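Local coordinates for periplasmic divalent cation tolerance protein (PDB 6GDX) that does not appear to serve heavy-metal tolerance and may instead carry or signal through small molecules, as a trimeric member of the PII superfamily, at residues Ser86-Leu94 against Tyr124-Leu132. Numbering follows the deposited sequence.
Sequences SFKTTVEQL and YRDWLRSSL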
loop_
_atom_site.group_PDB
_atom_site.type_symbol
_atom_site.label_atom_id
_atom_site.label_comp_id
_atom_site.label_asym_id
_atom_site.label_seq_id
_atom_site.Cartn_x
_atom_site.Cartn_y
_atom_site.Cartn_z
ATOM N N SER B 86 4.934 1.573 -7.185
ATOM C CA SER B 86 3.826 2.483 -6.942
ATOM C C SER B 86 4.132 3.796 -7.631
ATOM O O SER B 86 5.071 4.508 -7.243
ATOM C CB SER B 86 3.641 2.689 -5.450
ATOM O OG SER B 86 2.714 3.702 -5.190
ATOM N N PHE B 87 3.363 4.099 -8.647
ATOM C CA PHE B 87 3.514 5.300 -9.462
ATOM C C PHE B 87 2.530 6.346 -8.951
ATOM O O PHE B 87 1.305 6.131 -8.942
ATOM C CB PHE B 87 3.183 5.029 -10.936
ATOM C CG PHE B 87 4.137 4.099 -11.652
ATOM C CD1 PHE B 87 4.132 2.727 -11.422
ATOM C CD2 PHE B 87 5.016 4.590 -12.594
ATOM C CE1 PHE B 87 5.008 1.894 -12.083
ATOM C CE2 PHE B 87 5.887 3.752 -13.274
ATOM C CZ PHE B 87 5.863 2.398 -13.046
ATOM N N LYS B 88 3.052 7.499 -8.546
ATOM C CA LYS B 88 2.230 8.626 -8.079
ATOM C C LYS B 88 1.978 9.540 -9.254
ATOM O O LYS B 88 2.936 10.105 -9.846
ATOM C CB LYS B 88 2.964 9.432 -7.016
ATOM C CG LYS B 88 2.985 8.870 -5.650
ATOM C CD LYS B 88 3.667 7.547 -5.586
ATOM C CE LYS B 88 4.027 7.219 -4.163
ATOM N NZ LYS B 88 4.523 5.829 -4.074
ATOM N N THR B 89 0.715 9.722 -9.604
ATOM C CA THR B 89 0.349 10.522 -10.774
ATOM C C THR B 89 -0.977 11.193 -10.550
ATOM O O THR B 89 -1.549 11.155 -9.464
ATOM C CB THR B 89 0.403 9.614 -12.025
ATOM O OG1 THR B 89 0.408 10.407 -13.194
ATOM C CG2 THR B 89 -0.711 8.577 -12.083
ATOM N N THR B 90 -1.462 11.841 -11.593
ATOM C CA THR B 90 -2.768 12.483 -11.553
ATOM C C THR B 90 -3.731 11.713 -12.420
ATOM O O THR B 90 -3.361 10.954 -13.304
ATOM C CB THR B 90 -2.688 13.900 -12.112
ATOM O OG1 THR B 90 -2.233 13.829 -13.468
ATOM C CG2 THR B 90 -1.772 14.814 -11.300
ATOM N N VAL B 91 -5.024 11.965 -12.218
ATOM C CA VAL B 91 -6.019 11.332 -13.069
ATOM C C VAL B 91 -5.797 11.731 -14.521
ATOM O O VAL B 91 -6.034 10.921 -15.423
ATOM C CB VAL B 91 -7.448 11.628 -12.587
ATOM C CG1 VAL B 91 -7.774 13.103 -12.665
ATOM C CG2 VAL B 91 -8.436 10.764 -13.367
ATOM N N GLU B 92 -5.353 12.965 -14.754
ATOM C CA GLU B 92 -5.134 13.429 -16.120
ATOM C C GLU B 92 -4.044 12.647 -16.851
ATOM O O GLU B 92 -4.124 12.518 -18.079
ATOM C CB GLU B 92 -4.787 14.920 -16.134
ATOM C CG GLU B 92 -5.958 15.817 -15.735
ATOM C CD GLU B 92 -6.024 16.152 -14.250
ATOM O OE1 GLU B 92 -5.293 15.565 -13.405
ATOM O OE2 GLU B 92 -6.804 17.055 -13.885
ATOM N N GLN B 93 -3.025 12.141 -16.145
ATOM C CA GLN B 93 -1.966 11.354 -16.784
ATOM C C GLN B 93 -2.180 9.855 -16.692
ATOM O O GLN B 93 -1.401 9.119 -17.281
ATOM C CB GLN B 93 -0.574 11.703 -16.230
ATOM C CG GLN B 93 -0.165 13.154 -16.395
ATOM C CD GLN B 93 -0.344 13.635 -17.801
ATOM O OE1 GLN B 93 -0.004 12.922 -18.731
ATOM N NE2 GLN B 93 -0.885 14.838 -17.964
ATOM N N LEU B 94 -3.234 9.410 -15.996
ATOM C CA LEU B 94 -3.349 7.992 -15.670
ATOM C C LEU B 94 -3.519 7.132 -16.920
ATOM O O LEU B 94 -2.866 6.101 -17.071
ATOM C CB LEU B 94 -4.512 7.769 -14.724
ATOM C CG LEU B 94 -4.713 6.334 -14.248
ATOM C CD1 LEU B 94 -3.542 5.852 -13.415
ATOM C CD2 LEU B 94 -6.032 6.227 -13.497
ATOM N N TYR B 124 2.054 18.883 -0.876
ATOM C CA TYR B 124 2.379 17.658 -1.605
ATOM C C TYR B 124 1.580 17.585 -2.905
ATOM O O TYR B 124 2.111 17.254 -3.973
ATOM C CB TYR B 124 2.171 16.412 -0.751
ATOM C CG TYR B 124 2.554 15.180 -1.503
ATOM C CD1 TYR B 124 3.856 14.762 -1.606
ATOM C CD2 TYR B 124 1.574 14.400 -2.133
ATOM C CE1 TYR B 124 4.159 13.599 -2.325
ATOM C CE2 TYR B 124 1.880 13.282 -2.870
ATOM C CZ TYR B 124 3.167 12.877 -2.938
ATOM O OH TYR B 124 3.438 11.753 -3.715
ATOM N N ARG B 125 0.275 17.856 -2.817
ATOM C CA ARG B 125 -0.534 17.821 -4.029
ATOM C C ARG B 125 -0.010 18.822 -5.054
ATOM O O ARG B 125 0.080 18.498 -6.236
ATOM C CB ARG B 125 -2.012 18.068 -3.753
ATOM C CG ARG B 125 -2.828 18.257 -5.026
ATOM C CD ARG B 125 -4.312 18.176 -4.772
ATOM N NE ARG B 125 -5.062 18.421 -6.000
ATOM C CZ ARG B 125 -5.369 19.624 -6.458
ATOM N NH1 ARG B 125 -6.055 19.710 -7.574
ATOM N NH2 ARG B 125 -4.984 20.718 -5.818
ATOM N N ASP B 126 0.331 20.035 -4.609
ATOM C CA ASP B 126 0.866 21.020 -5.531
ATOM C C ASP B 126 2.196 20.585 -6.147
ATOM O O ASP B 126 2.406 20.797 -7.338
ATOM C CB ASP B 126 1.054 22.360 -4.822
ATOM C CG ASP B 126 -0.263 23.059 -4.499
ATOM O OD1 ASP B 126 -1.346 22.630 -4.965
ATOM O OD2 ASP B 126 -0.210 24.076 -3.768
ATOM N N TRP B 127 3.073 19.956 -5.357
ATOM C CA TRP B 127 4.329 19.424 -5.887
ATOM C C TRP B 127 4.058 18.377 -6.965
ATOM O O TRP B 127 4.639 18.371 -8.052
ATOM C CB TRP B 127 5.216 18.851 -4.768
ATOM C CG TRP B 127 6.295 18.016 -5.358
ATOM C CD1 TRP B 127 7.444 18.433 -5.964
ATOM C CD2 TRP B 127 6.261 16.604 -5.544
ATOM N NE1 TRP B 127 8.128 17.353 -6.479
ATOM C CE2 TRP B 127 7.409 16.219 -6.242
ATOM C CE3 TRP B 127 5.356 15.621 -5.165
ATOM C CZ2 TRP B 127 7.655 14.882 -6.585
ATOM C CZ3 TRP B 127 5.584 14.314 -5.524
ATOM C CH2 TRP B 127 6.720 13.961 -6.215
ATOM N N LEU B 128 3.150 17.459 -6.660
ATOM C CA LEU B 128 2.874 16.351 -7.558
ATOM C C LEU B 128 2.336 16.889 -8.881
ATOM O O LEU B 128 2.857 16.552 -9.965
ATOM C CB LEU B 128 1.911 15.362 -6.875
ATOM C CG LEU B 128 1.724 14.029 -7.562
ATOM C CD1 LEU B 128 1.149 13.025 -6.578
ATOM C CD2 LEU B 128 0.821 14.153 -8.766
ATOM N N ARG B 129 1.328 17.746 -8.788
ATOM C CA ARG B 129 0.739 18.324 -9.997
ATOM C C ARG B 129 1.730 19.170 -10.789
ATOM O O ARG B 129 1.816 19.049 -12.024
ATOM C CB ARG B 129 -0.471 19.169 -9.640
ATOM C CG ARG B 129 -1.601 18.370 -9.030
ATOM C CD ARG B 129 -2.969 19.007 -9.116
ATOM N NE ARG B 129 -3.853 17.999 -9.672
ATOM C CZ ARG B 129 -4.157 17.840 -10.962
ATOM N NH1 ARG B 129 -4.924 16.832 -11.278
ATOM N NH2 ARG B 129 -3.748 18.680 -11.918
ATOM N N SER B 130 2.519 19.977 -10.099
ATOM C CA SER B 130 3.495 20.823 -10.830
ATOM C C SER B 130 4.645 20.022 -11.457
ATOM O O SER B 130 5.266 20.461 -12.438
ATOM C CB SER B 130 4.041 21.925 -9.941
ATOM O OG SER B 130 4.770 21.420 -8.874
ATOM N N SER B 131 4.930 18.834 -10.932
ATOM C CA SER B 131 5.928 17.963 -11.525
ATOM C C SER B 131 5.555 17.388 -12.853
ATOM O O SER B 131 6.442 16.903 -13.562
ATOM C CB SER B 131 6.187 16.788 -10.618
ATOM O OG SER B 131 6.838 17.285 -9.522
ATOM N N LEU B 132 4.265 17.405 -13.176
ATOM C CA LEU B 132 3.733 16.839 -14.407
ATOM C C LEU B 132 3.270 17.951 -15.354
ATOM O O LEU B 132 2.532 17.676 -16.289
ATOM C CB LEU B 132 2.588 15.893 -14.083
ATOM C CG LEU B 132 2.914 14.812 -13.037
ATOM C CD1 LEU B 132 1.779 13.827 -12.834
ATOM C CD2 LEU B 132 4.180 14.052 -13.405
#
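Arg129 NH1 donates to Glu92 OE1, 2.5 Å away, in a short salt bridge on the solvent side of the contact. A single N-H, tilted slightly from the guanidinium plane, reaches the syn side of OE1, while OE2 lies farther from the same NH1; with the two planes 78° apart, this is no flat bidentate pair. It joins two elements of the ferredoxin-like fold of CutA: the C-terminal helix 122-131 runs nearly perpendicular to the end of strand 76-90, just where the chain turns into helix 91-104.

Thr90 does two jobs at that turn, one for each branch of its side chain. With chi1 at 60°, OG1 reaches forward over the start of helix 91-104 and, as the N-cap, accepts from Gln93 N (3.3 Å), a task suited to a short hydroxyl side chain. The same torsion presents CG2 to helix 122-131, where it lies over one face of the Arg129 guanidinium, toward its rim, and 3.7 Å from Leu128 CD2. Leu132 CD1 meets this methyl tip to tip and also comes within 3.7 Å of Thr89 OG1, whose hydrogen bond goes to Leu58 O; a branched aliphatic end can touch both threonines and Gln93 CG.

Farther back along the strand, Leu128 CD1 rests on Lys88 CB, apolar against apolar. Tyr124, which packs on Leu113 of the second subunit and lies near a bound Bis-Tris molecule, crosses the lysine at about a right angle, its OH 3.5 Å from Lys88 CG. The bend at chi2 (62°) carries Lys88 NZ back along its own strand to Ser86 OG, 3.0 Å away, a polar partner that would help a buried amine keep its charge.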